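Local atomic coordinates of methionine-binding lipoprotein metQ (Bacillus subtilis subsp. subtilis, PDB entry 4GOT), a protein that binds methionine and probably hands it to the membrane-bound permease of the MetNPQ ABC transporter, and also takes part in methionine sulfoxide transport. Residues P88-L99 against L187-E197; L102-N112 against P150-P160. All coordinates share one frame; numbering follows the deposited sequence. Where two conformers were deposited one is given.

Interaction 1 of 2, residues P88-L99 against L187-E197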
loop_
_atom_site.group_PDB
_atom_site.type_symbol
_atom_site.label_atom_id
_atom_site.label_comp_id
_atom_site.label_asym_id
_atom_site.label_seq_id
_atom_site.Cartn_x
_atom_site.Cartn_y
_atom_site.Cartn_z
ATOM N N PRO A 88 -4.162 -0.845 -6.748
ATOM C CA PRO A 88 -5.223 0.175 -6.785
ATOM C C PRO A 88 -6.191 0.098 -5.566
ATOM O O PRO A 88 -6.765 -0.965 -5.256
ATOM C CB PRO A 88 -5.915 -0.111 -8.112
ATOM C CG PRO A 88 -4.820 -0.649 -8.961
ATOM C CD PRO A 88 -4.016 -1.525 -8.041
ATOM N N PHE A 89 -6.268 1.237 -4.855
ATOM C CA PHE A 89 -7.061 1.451 -3.653
ATOM C C PHE A 89 -8.560 1.189 -3.905
ATOM O O PHE A 89 -9.105 1.464 -5.006
ATOM C CB PHE A 89 -6.884 2.927 -3.247
ATOM C CG PHE A 89 -6.819 3.197 -1.763
ATOM C CD1 PHE A 89 -6.796 2.200 -0.814
ATOM C CD2 PHE A 89 -6.673 4.502 -1.346
ATOM C CE1 PHE A 89 -6.706 2.487 0.533
ATOM C CE2 PHE A 89 -6.550 4.796 0.014
ATOM C CZ PHE A 89 -6.571 3.777 0.961
ATOM N N GLY A 90 -9.208 0.650 -2.883
ATOM C CA GLY A 90 -10.637 0.360 -2.922
ATOM C C GLY A 90 -11.470 1.062 -1.840
ATOM O O GLY A 90 -10.996 1.304 -0.676
ATOM N N ILE A 91 -12.708 1.377 -2.243
ATOM C CA ILE A 91 -13.786 1.769 -1.350
ATOM C C ILE A 91 -14.867 0.688 -1.328
ATOM O O ILE A 91 -15.238 0.138 -2.380
ATOM C CB ILE A 91 -14.461 3.087 -1.761
ATOM C CG1 ILE A 91 -13.395 4.197 -1.925
ATOM C CG2 ILE A 91 -15.534 3.424 -0.712
ATOM C CD1 ILE A 91 -13.858 5.417 -2.708
ATOM N N TYR A 92 -15.340 0.392 -0.111
ATOM C CA TYR A 92 -16.209 -0.738 0.177
ATOM C C TYR A 92 -17.432 -0.230 0.969
ATOM O O TYR A 92 -17.326 0.732 1.745
ATOM C CB TYR A 92 -15.447 -1.747 1.035
ATOM C CG TYR A 92 -14.305 -2.436 0.311
ATOM C CD1 TYR A 92 -13.067 -1.798 0.149
ATOM C CD2 TYR A 92 -14.457 -3.725 -0.198
ATOM C CE1 TYR A 92 -12.023 -2.412 -0.508
ATOM C CE2 TYR A 92 -13.412 -4.349 -0.855
ATOM C CZ TYR A 92 -12.193 -3.688 -1.008
ATOM O OH TYR A 92 -11.133 -4.290 -1.662
ATOM N N SER A 93 -18.585 -0.856 0.754
ATOM C CA SER A 93 -19.788 -0.589 1.547
ATOM C C SER A 93 -20.657 -1.832 1.585
ATOM O O SER A 93 -20.849 -2.428 0.541
ATOM C CB SER A 93 -20.610 0.543 0.919
ATOM O OG SER A 93 -21.692 0.885 1.764
ATOM N N LYS A 94 -21.217 -2.199 2.756
ATOM C CA LYS A 94 -22.250 -3.260 2.797
ATOM C C LYS A 94 -23.633 -2.722 2.464
ATOM O O LYS A 94 -24.552 -3.485 2.239
ATOM C CB LYS A 94 -22.327 -3.905 4.193
ATOM C CG LYS A 94 -21.033 -4.508 4.689
ATOM C CD LYS A 94 -20.851 -5.940 4.240
ATOM C CE LYS A 94 -20.145 -6.753 5.318
ATOM N NZ LYS A 94 -20.969 -6.941 6.562
ATOM N N THR A 95 -23.773 -1.394 2.447
ATOM C CA THR A 95 -25.079 -0.723 2.517
ATOM C C THR A 95 -25.393 0.079 1.234
ATOM O O THR A 95 -26.535 0.172 0.865
ATOM C CB THR A 95 -25.178 0.166 3.802
ATOM O OG1 THR A 95 -24.050 1.031 3.894
ATOM C CG2 THR A 95 -25.179 -0.695 5.087
ATOM N N TYR A 96 -24.384 0.621 0.548
ATOM C CA TYR A 96 -24.599 1.308 -0.726
ATOM C C TYR A 96 -23.796 0.679 -1.872
ATOM O O TYR A 96 -22.669 0.211 -1.698
ATOM C CB TYR A 96 -24.201 2.775 -0.583
ATOM C CG TYR A 96 -25.074 3.527 0.375
ATOM C CD1 TYR A 96 -26.279 4.112 -0.054
ATOM C CD2 TYR A 96 -24.726 3.640 1.715
ATOM C CE1 TYR A 96 -27.089 4.799 0.828
ATOM C CE2 TYR A 96 -25.535 4.328 2.614
ATOM C CZ TYR A 96 -26.713 4.904 2.157
ATOM O OH TYR A 96 -27.500 5.584 3.030
ATOM N N LYS A 97 -24.364 0.758 -3.062
ATOM C CA LYS A 97 -23.856 0.072 -4.248
ATOM C C LYS A 97 -22.820 0.906 -5.005
ATOM O O LYS A 97 -21.977 0.371 -5.728
ATOM C CB LYS A 97 -25.038 -0.265 -5.176
ATOM C CG LYS A 97 -24.856 -1.550 -5.963
ATOM C CD LYS A 97 -24.793 -2.784 -5.066
ATOM C CE LYS A 97 -24.573 -4.042 -5.912
ATOM N NZ LYS A 97 -24.392 -5.268 -5.080
ATOM N N SER A 98 -22.881 2.217 -4.827
ATOM C CA SER A 98 -21.923 3.119 -5.455
ATOM C C SER A 98 -21.854 4.465 -4.722
ATOM O O SER A 98 -22.706 4.788 -3.915
ATOM C CB SER A 98 -22.291 3.335 -6.936
ATOM O OG SER A 98 -23.471 4.029 -6.996
ATOM N N LEU A 99 -20.831 5.257 -5.006
ATOM C CA LEU A 99 -20.660 6.524 -4.290
ATOM C C LEU A 99 -21.760 7.548 -4.663
ATOM O O LEU A 99 -22.134 8.385 -3.832
ATOM C CB LEU A 99 -19.241 7.119 -4.515
ATOM C CG LEU A 99 -17.958 6.429 -4.064
ATOM C CD1 LEU A 99 -16.768 7.130 -4.738
ATOM C CD2 LEU A 99 -17.828 6.396 -2.524
ATOM N N LEU A 187 -11.250 -10.598 1.344
ATOM C CA LEU A 187 -12.028 -9.868 0.348
ATOM C C LEU A 187 -11.343 -9.980 -1.021
ATOM O O LEU A 187 -10.149 -10.111 -1.127
ATOM C CB LEU A 187 -12.187 -8.389 0.753
ATOM C CG LEU A 187 -13.028 -8.107 2.008
ATOM C CD1 LEU A 187 -12.884 -6.635 2.437
ATOM C CD2 LEU A 187 -14.484 -8.509 1.749
ATOM N N ASN A 188 -12.122 -9.899 -2.071
ATOM C CA ASN A 188 -11.577 -9.874 -3.410
ATOM C C ASN A 188 -11.825 -8.456 -3.970
ATOM O O ASN A 188 -12.949 -8.123 -4.337
ATOM C CB ASN A 188 -12.281 -10.972 -4.227
ATOM C CG ASN A 188 -11.796 -11.054 -5.664
ATOM O OD1 ASN A 188 -12.307 -11.862 -6.443
ATOM N ND2 ASN A 188 -10.820 -10.234 -6.024
ATOM N N PRO A 189 -10.796 -7.604 -3.998
ATOM C CA PRO A 189 -11.055 -6.202 -4.316
ATOM C C PRO A 189 -11.808 -5.933 -5.656
ATOM O O PRO A 189 -12.736 -5.126 -5.684
ATOM C CB PRO A 189 -9.659 -5.590 -4.320
ATOM C CG PRO A 189 -8.898 -6.429 -3.344
ATOM C CD PRO A 189 -9.416 -7.811 -3.543
ATOM N N LYS A 190 -11.486 -6.642 -6.724
ATOM C CA LYS A 190 -12.149 -6.381 -8.008
ATOM C C LYS A 190 -13.628 -6.827 -8.087
ATOM O O LYS A 190 -14.366 -6.350 -8.952
ATOM C CB LYS A 190 -11.360 -7.028 -9.166
ATOM C CG LYS A 190 -9.953 -6.486 -9.370
ATOM C CD LYS A 190 -9.923 -5.000 -9.740
ATOM C CE LYS A 190 -10.285 -4.751 -11.202
ATOM N NZ LYS A 190 -10.662 -3.323 -11.421
ATOM N N LYS A 191 -14.052 -7.730 -7.212
ATOM C CA LYS A 191 -15.441 -8.203 -7.158
ATOM C C LYS A 191 -16.253 -7.507 -6.063
ATOM O O LYS A 191 -17.452 -7.378 -6.179
ATOM C CB LYS A 191 -15.515 -9.731 -6.909
ATOM C CG LYS A 191 -14.953 -10.665 -7.993
ATOM C CD LYS A 191 -15.330 -12.151 -7.763
ATOM C CE LYS A 191 -15.152 -12.646 -6.302
ATOM N NZ LYS A 191 -15.253 -14.130 -6.064
ATOM N N ASP A 192 -15.608 -7.119 -4.968
ATOM C CA ASP A 192 -16.299 -6.601 -3.801
ATOM C C ASP A 192 -16.245 -5.087 -3.611
ATOM O O ASP A 192 -17.147 -4.552 -3.014
ATOM C CB ASP A 192 -15.740 -7.215 -2.526
ATOM C CG ASP A 192 -15.721 -8.730 -2.551
ATOM O OD1 ASP A 192 -16.515 -9.383 -3.272
ATOM O OD2 ASP A 192 -14.877 -9.270 -1.835
ATOM N N ALA A 193 -15.192 -4.398 -4.029
ATOM C CA ALA A 193 -15.142 -2.924 -3.862
ATOM C C ALA A 193 -16.224 -2.230 -4.721
ATOM O O ALA A 193 -16.557 -2.726 -5.774
ATOM C CB ALA A 193 -13.773 -2.395 -4.219
ATOM N N ILE A 194 -16.767 -1.108 -4.240
ATOM C CA ILE A 194 -17.748 -0.291 -4.993
ATOM C C ILE A 194 -17.090 0.806 -5.888
ATOM O O ILE A 194 -17.728 1.358 -6.798
ATOM C CB ILE A 194 -18.850 0.323 -4.063
ATOM C CG1 ILE A 194 -18.310 1.363 -3.064
ATOM C CG2 ILE A 194 -19.612 -0.772 -3.284
ATOM C CD1 ILE A 194 -19.434 2.223 -2.485
ATOM N N GLU A 195 -15.820 1.094 -5.610
ATOM C CA GLU A 195 -14.984 2.013 -6.395
ATOM C C GLU A 195 -13.533 1.566 -6.228
ATOM O O GLU A 195 -13.122 1.237 -5.112
ATOM C CB GLU A 195 -15.157 3.445 -5.890
ATOM C CG GLU A 195 -14.399 4.550 -6.651
ATOM C CD GLU A 195 -15.171 5.124 -7.815
ATOM O OE1 GLU A 195 -16.299 4.645 -8.104
ATOM O OE2 GLU A 195 -14.630 6.069 -8.429
ATOM N N VAL A 196 -12.805 1.497 -7.350
ATOM C CA VAL A 196 -11.365 1.150 -7.433
ATOM C C VAL A 196 -10.603 2.329 -8.073
ATOM O O VAL A 196 -11.045 2.876 -9.088
ATOM C CB VAL A 196 -11.114 -0.165 -8.257
ATOM C CG1 VAL A 196 -9.651 -0.602 -8.164
ATOM C CG2 VAL A 196 -12.036 -1.296 -7.808
ATOM N N GLU A 197 -9.499 2.728 -7.448
ATOM C CA GLU A 197 -8.523 3.705 -7.965
ATOM C C GLU A 197 -8.063 3.453 -9.394
ATOM O O GLU A 197 -7.708 2.327 -9.756
ATOM C CB GLU A 197 -7.271 3.638 -7.093
ATOM C CG GLU A 197 -6.366 4.852 -7.162
ATOM C CD GLU A 197 -5.123 4.730 -6.283
ATOM O OE1 GLU A 197 -4.704 3.581 -5.971
ATOM O OE2 GLU A 197 -4.540 5.792 -5.903
HETATM O O HOH W 1 -18.186 -3.218 -0.987
HETATM O O HOH W 2 -18.985 4.107 -6.714
#
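The phenol ring of Tyr92 lies against the turn where helix 189-192 gives way to strand 195-196, with the Ala193 methyl over one face: CB sits 4.0 Å from the ring centroid, 17° off the normal, a CH-pi contact. Its CG stands anti to the carbonyl carbon (chi1 -68°), which swings the ring back beneath Ala193 and brings OH within 3.3 Å of Pro189 CB, while Leu187 CD1 touches CE2. With an alanine for Tyr92 the ring is gone, and the Ala193 methyl and Pro189 are likely to lose the surface they rest on. Away from this ring, next to Ile91, Ile194 pushes CG2 and CD1 into the bend 93-98, CG2 resting 3.6 Å from Tyr96 O. The backbones pair antiparallel through a classic beta bulge, Ile194 and Glu195 both facing Ile91: Ile91 O takes a 2.7 Å bond from Ile194 N and a weak one from Glu195 N, and Ile91 N returns a nearly straight bond to Glu195 O. At the far end Glu197 OE1 receives Phe89 N at 3.0 Å from above the carboxylate plane. Further out, Arg119 forms a salt bridge to that same oxygen, and water 2 joins Leu99 N to Ile194 O and Glu195 OE1. Arg119 also belongs to the selenomethionine pocket; OE1, shared between it and Phe89 N, thus couples this sheet edge to the site, and the salt bridge probably favours an ionised, fixed carboxylate.

Interaction 2 of 2, residues L102-N112 against P150-P160; sequences LPDGATIILTN and PKNLEFKKVAP
Lys151 reaches across to Leu102, its ammonium NZ meeting Leu102 O at 2.8 Å almost head-on to the carbonyl, while its own backbone O takes the N-H of Gly105, inside the type II turn 103-106. Leu153 then lays CD2 on the Ala106 methyl, 3.8 Å from CB, and from Glu154 onward the strands run parallel, 36° apart in direction. Glu154 uses both backbone groups, N to Ala106 O and O to Ile108 N, in the interleaved bonding of parallel strands. Phe155 turns its ring toward the face of Ile108 and Leu110; with CG anti to the carbonyl carbon (chi1 -54°), CD1 comes 3.8 Å from Ile108 CB and Phe155 CB meets Leu110 CD1. Lys156 goes to the other face, where its aliphatic part does the touching: CG rests 3.6 Å from Thr107 CG2 and CB lies on Ile109 CD1. Lys157 packs CB against Asn112 CB. Val158 presses CG2 to 3.4 Å from Ile109 CG2, a tight pair of methyls, and its O receives Asn112 N from well above the carbonyl plane. Pro160 closes the run, CD lying 3.2 Å from Asn112 OD1. Helix 117-126 covers the Phe155 and Leu110 face, while helix 163-168 meets Ile109 and Val158 on the other. A parallel strand pair at the margin of a mixed sheet, with helices on both faces, is characteristic of the alpha/beta lobes of periplasmic-binding-protein folds.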
loop_
_atom_site.group_PDB
_atom_site.type_symbol
_atom_site.label_atom_id
_atom_site.label_comp_id
_atom_site.label_asym_id
_atom_site.label_seq_id
_atom_site.Cartn_x
_atom_site.Cartn_y
_atom_site.Cartn_z
ATOM N N LEU A 102 -24.680 7.642 -2.047
ATOM C CA LEU A 102 -24.523 8.142 -0.682
ATOM C C LEU A 102 -25.395 9.376 -0.464
ATOM O O LEU A 102 -25.541 10.220 -1.370
ATOM C CB LEU A 102 -23.055 8.477 -0.346
ATOM C CG LEU A 102 -21.995 7.362 -0.410
ATOM C CD1 LEU A 102 -20.590 7.966 -0.334
ATOM C CD2 LEU A 102 -22.235 6.296 0.653
ATOM N N PRO A 103 -25.997 9.478 0.730
ATOM C CA PRO A 103 -26.899 10.564 1.065
ATOM C C PRO A 103 -26.167 11.725 1.709
ATOM O O PRO A 103 -25.039 11.559 2.180
ATOM C CB PRO A 103 -27.818 9.911 2.094
ATOM C CG PRO A 103 -26.889 8.992 2.841
ATOM C CD PRO A 103 -25.947 8.458 1.801
ATOM N N ASP A 104 -26.812 12.882 1.786
ATOM C CA ASP A 104 -26.246 13.997 2.560
ATOM C C ASP A 104 -25.927 13.571 3.975
ATOM O O ASP A 104 -26.695 12.836 4.570
ATOM C CB ASP A 104 -27.187 15.211 2.613
ATOM C CG ASP A 104 -26.848 16.232 1.557
ATOM O OD1 ASP A 104 -26.633 15.824 0.394
ATOM O OD2 ASP A 104 -26.763 17.430 1.897
ATOM N N GLY A 105 -24.799 14.044 4.498
ATOM C CA GLY A 105 -24.353 13.689 5.833
ATOM C C GLY A 105 -23.687 12.334 5.954
ATOM O O GLY A 105 -23.308 11.933 7.060
ATOM N N ALA A 106 -23.522 11.627 4.830
ATOM C CA ALA A 106 -22.912 10.305 4.854
ATOM C C ALA A 106 -21.527 10.377 5.525
ATOM O O ALA A 106 -20.828 11.417 5.436
ATOM C CB ALA A 106 -22.834 9.704 3.448
ATOM N N THR A 107 -21.198 9.291 6.236
ATOM C CA THR A 107 -19.906 9.078 6.945
ATOM C C THR A 107 -18.957 8.216 6.107
ATOM O O THR A 107 -19.297 7.062 5.715
ATOM C CB THR A 107 -20.048 8.309 8.269
ATOM O OG1 THR A 107 -20.813 9.064 9.203
ATOM C CG2 THR A 107 -18.648 8.019 8.880
ATOM N N ILE A 108 -17.766 8.777 5.875
ATOM C CA ILE A 108 -16.689 8.148 5.106
ATOM C C ILE A 108 -15.621 7.738 6.116
ATOM O O ILE A 108 -15.149 8.574 6.881
ATOM C CB ILE A 108 -16.097 9.089 4.029
ATOM C CG1 ILE A 108 -17.183 9.607 3.062
ATOM C CG2 ILE A 108 -15.028 8.387 3.211
ATOM C CD1 ILE A 108 -17.922 8.538 2.293
ATOM N N ILE A 109 -15.298 6.440 6.148
ATOM C CA ILE A 109 -14.220 5.922 7.001
ATOM C C ILE A 109 -12.913 5.894 6.183
ATOM O O ILE A 109 -12.653 4.988 5.365
ATOM C CB ILE A 109 -14.490 4.501 7.575
ATOM C CG1 ILE A 109 -15.922 4.382 8.137
ATOM C CG2 ILE A 109 -13.421 4.095 8.606
ATOM C CD1 ILE A 109 -16.179 5.180 9.397
ATOM N N LEU A 110 -12.117 6.916 6.439
ATOM C CA LEU A 110 -10.739 7.039 5.993
ATOM C C LEU A 110 -9.847 6.157 6.855
ATOM O O LEU A 110 -10.211 5.816 7.984
ATOM C CB LEU A 110 -10.276 8.485 6.210
ATOM C CG LEU A 110 -11.046 9.610 5.500
ATOM C CD1 LEU A 110 -10.438 10.954 5.901
ATOM C CD2 LEU A 110 -10.989 9.407 3.981
ATOM N N THR A 111 -8.677 5.793 6.329
ATOM C CA THR A 111 -7.646 5.226 7.202
ATOM C C THR A 111 -6.928 6.431 7.821
ATOM O O THR A 111 -7.037 7.571 7.315
ATOM C CB THR A 111 -6.700 4.223 6.470
ATOM O OG1 THR A 111 -5.600 4.903 5.876
ATOM C CG2 THR A 111 -7.443 3.376 5.400
ATOM N N ASN A 112 -6.203 6.165 8.899
ATOM C CA ASN A 112 -5.420 7.177 9.603
ATOM C C ASN A 112 -3.963 7.291 9.064
ATOM O O ASN A 112 -3.144 7.967 9.658
ATOM C CB ASN A 112 -5.477 6.933 11.134
ATOM C CG ASN A 112 -4.733 5.683 11.574
ATOM O OD1 ASN A 112 -4.027 5.054 10.791
ATOM N ND2 ASN A 112 -4.882 5.327 12.846
ATOM N N PRO A 150 -20.660 19.163 -1.331
ATOM C CA PRO A 150 -22.105 19.473 -1.395
ATOM C C PRO A 150 -23.036 18.422 -0.734
ATOM O O PRO A 150 -24.205 18.716 -0.486
ATOM C CB PRO A 150 -22.373 19.609 -2.898
ATOM C CG PRO A 150 -21.292 18.822 -3.559
ATOM C CD PRO A 150 -20.090 18.909 -2.663
ATOM N N LYS A 151 -22.518 17.226 -0.461
ATOM C CA LYS A 151 -23.266 16.213 0.263
ATOM C C LYS A 151 -22.943 16.279 1.747
ATOM O O LYS A 151 -23.396 15.431 2.501
ATOM C CB LYS A 151 -22.974 14.801 -0.259
ATOM C CG LYS A 151 -23.267 14.583 -1.725
ATOM C CD LYS A 151 -23.708 13.159 -2.034
ATOM C CE LYS A 151 -24.387 13.079 -3.405
ATOM N NZ LYS A 151 -25.473 12.057 -3.426
ATOM N N ASN A 152 -22.167 17.274 2.173
ATOM C CA ASN A 152 -21.774 17.409 3.593
ATOM C C ASN A 152 -21.342 16.092 4.253
ATOM O O ASN A 152 -21.820 15.687 5.327
ATOM C CB ASN A 152 -22.882 18.094 4.370
ATOM C CG ASN A 152 -23.101 19.500 3.895
ATOM O OD1 ASN A 152 -24.161 19.830 3.395
ATOM N ND2 ASN A 152 -22.070 20.327 4.004
ATOM N N LEU A 153 -20.399 15.449 3.577
ATOM C CA LEU A 153 -19.835 14.199 4.022
ATOM C C LEU A 153 -19.109 14.483 5.326
ATOM O O LEU A 153 -18.563 15.578 5.492
ATOM C CB LEU A 153 -18.902 13.620 2.933
ATOM C CG LEU A 153 -19.554 13.305 1.576
ATOM C CD1 LEU A 153 -18.532 12.856 0.547
ATOM C CD2 LEU A 153 -20.602 12.218 1.751
ATOM N N GLU A 154 -19.173 13.523 6.261
ATOM C CA GLU A 154 -18.419 13.559 7.502
ATOM C C GLU A 154 -17.347 12.445 7.451
ATOM O O GLU A 154 -17.577 11.384 6.841
ATOM C CB GLU A 154 -19.397 13.379 8.677
ATOM C CG GLU A 154 -20.445 14.500 8.768
ATOM C CD GLU A 154 -21.676 14.126 9.586
ATOM O OE1 GLU A 154 -21.667 13.064 10.248
ATOM O OE2 GLU A 154 -22.657 14.894 9.570
ATOM N N PHE A 155 -16.192 12.667 8.075
ATOM C CA PHE A 155 -15.086 11.725 7.961
ATOM C C PHE A 155 -14.665 11.204 9.330
ATOM O O PHE A 155 -14.625 11.972 10.290
ATOM C CB PHE A 155 -13.887 12.351 7.256
ATOM C CG PHE A 155 -14.220 12.962 5.906
ATOM C CD1 PHE A 155 -14.142 12.214 4.748
ATOM C CD2 PHE A 155 -14.576 14.282 5.808
ATOM C CE1 PHE A 155 -14.439 12.767 3.496
ATOM C CE2 PHE A 155 -14.881 14.846 4.562
ATOM C CZ PHE A 155 -14.815 14.083 3.407
ATOM N N LYS A 156 -14.354 9.910 9.388
ATOM C CA LYS A 156 -13.796 9.269 10.579
ATOM C C LYS A 156 -12.472 8.606 10.148
ATOM O O LYS A 156 -12.245 8.389 8.969
ATOM C CB LYS A 156 -14.755 8.188 11.114
ATOM C CG LYS A 156 -16.173 8.629 11.474
ATOM C CD LYS A 156 -16.233 9.195 12.881
ATOM C CE LYS A 156 -17.667 9.329 13.408
ATOM N NZ LYS A 156 -18.167 8.058 14.032
ATOM N N LYS A 157 -11.592 8.277 11.095
ATOM C CA LYS A 157 -10.339 7.629 10.741
ATOM C C LYS A 157 -10.161 6.376 11.548
ATOM O O LYS A 157 -10.363 6.410 12.754
ATOM C CB LYS A 157 -9.136 8.558 10.967
ATOM C CG LYS A 157 -9.066 9.696 9.988
ATOM C CD LYS A 157 -8.320 10.880 10.572
ATOM C CE LYS A 157 -8.511 12.138 9.727
ATOM N NZ LYS A 157 -7.380 12.197 8.780
ATOM N N VAL A 158 -9.819 5.288 10.851
ATOM C CA VAL A 158 -9.560 3.984 11.473
ATOM C C VAL A 158 -8.174 3.493 11.027
ATOM O O VAL A 158 -7.746 3.756 9.911
ATOM C CB VAL A 158 -10.661 2.968 11.070
ATOM C CG1 VAL A 158 -10.347 1.557 11.564
ATOM C CG2 VAL A 158 -12.030 3.432 11.620
ATOM N N ALA A 159 -7.502 2.726 11.873
ATOM C CA ALA A 159 -6.235 2.134 11.480
ATOM C C ALA A 159 -6.448 1.294 10.206
ATOM O O ALA A 159 -7.508 0.682 10.050
ATOM C CB ALA A 159 -5.657 1.301 12.627
ATOM N N PRO A 160 -5.466 1.310 9.265
ATOM C CA PRO A 160 -5.596 0.557 7.991
ATOM C C PRO A 160 -5.731 -0.946 8.259
ATOM O O PRO A 160 -6.352 -1.667 7.498
ATOM C CB PRO A 160 -4.308 0.900 7.217
ATOM C CG PRO A 160 -3.517 1.779 8.128
ATOM C CD PRO A 160 -4.335 2.256 9.250
#

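Overall arrangement
Interactions 1 and 2 belong to one five-stranded mixed sheet and take its two outer pairs: strand 195-196 beside 90-92 at one margin, strand 154-158 beside 107-111 at the other, with strand 174-177 joining the pairs between them. Their centres lie about 15 Å apart. In sequence, interaction 2 is nested within the loop that interaction 1 closes, as 90-92 leads on to 107-111 and the chain returns through 154-158 and 174-177 before 195-196. The two meet directly where Tyr96 packs on Leu102 and Pro103. Helix 117-126, whose Arg119 lines the selenomethionine pocket, touches both; the Phe89 and Pro160 side chains lie about 5 and 7 Å from the ligand, consistent with this lobe forming one pocket wall.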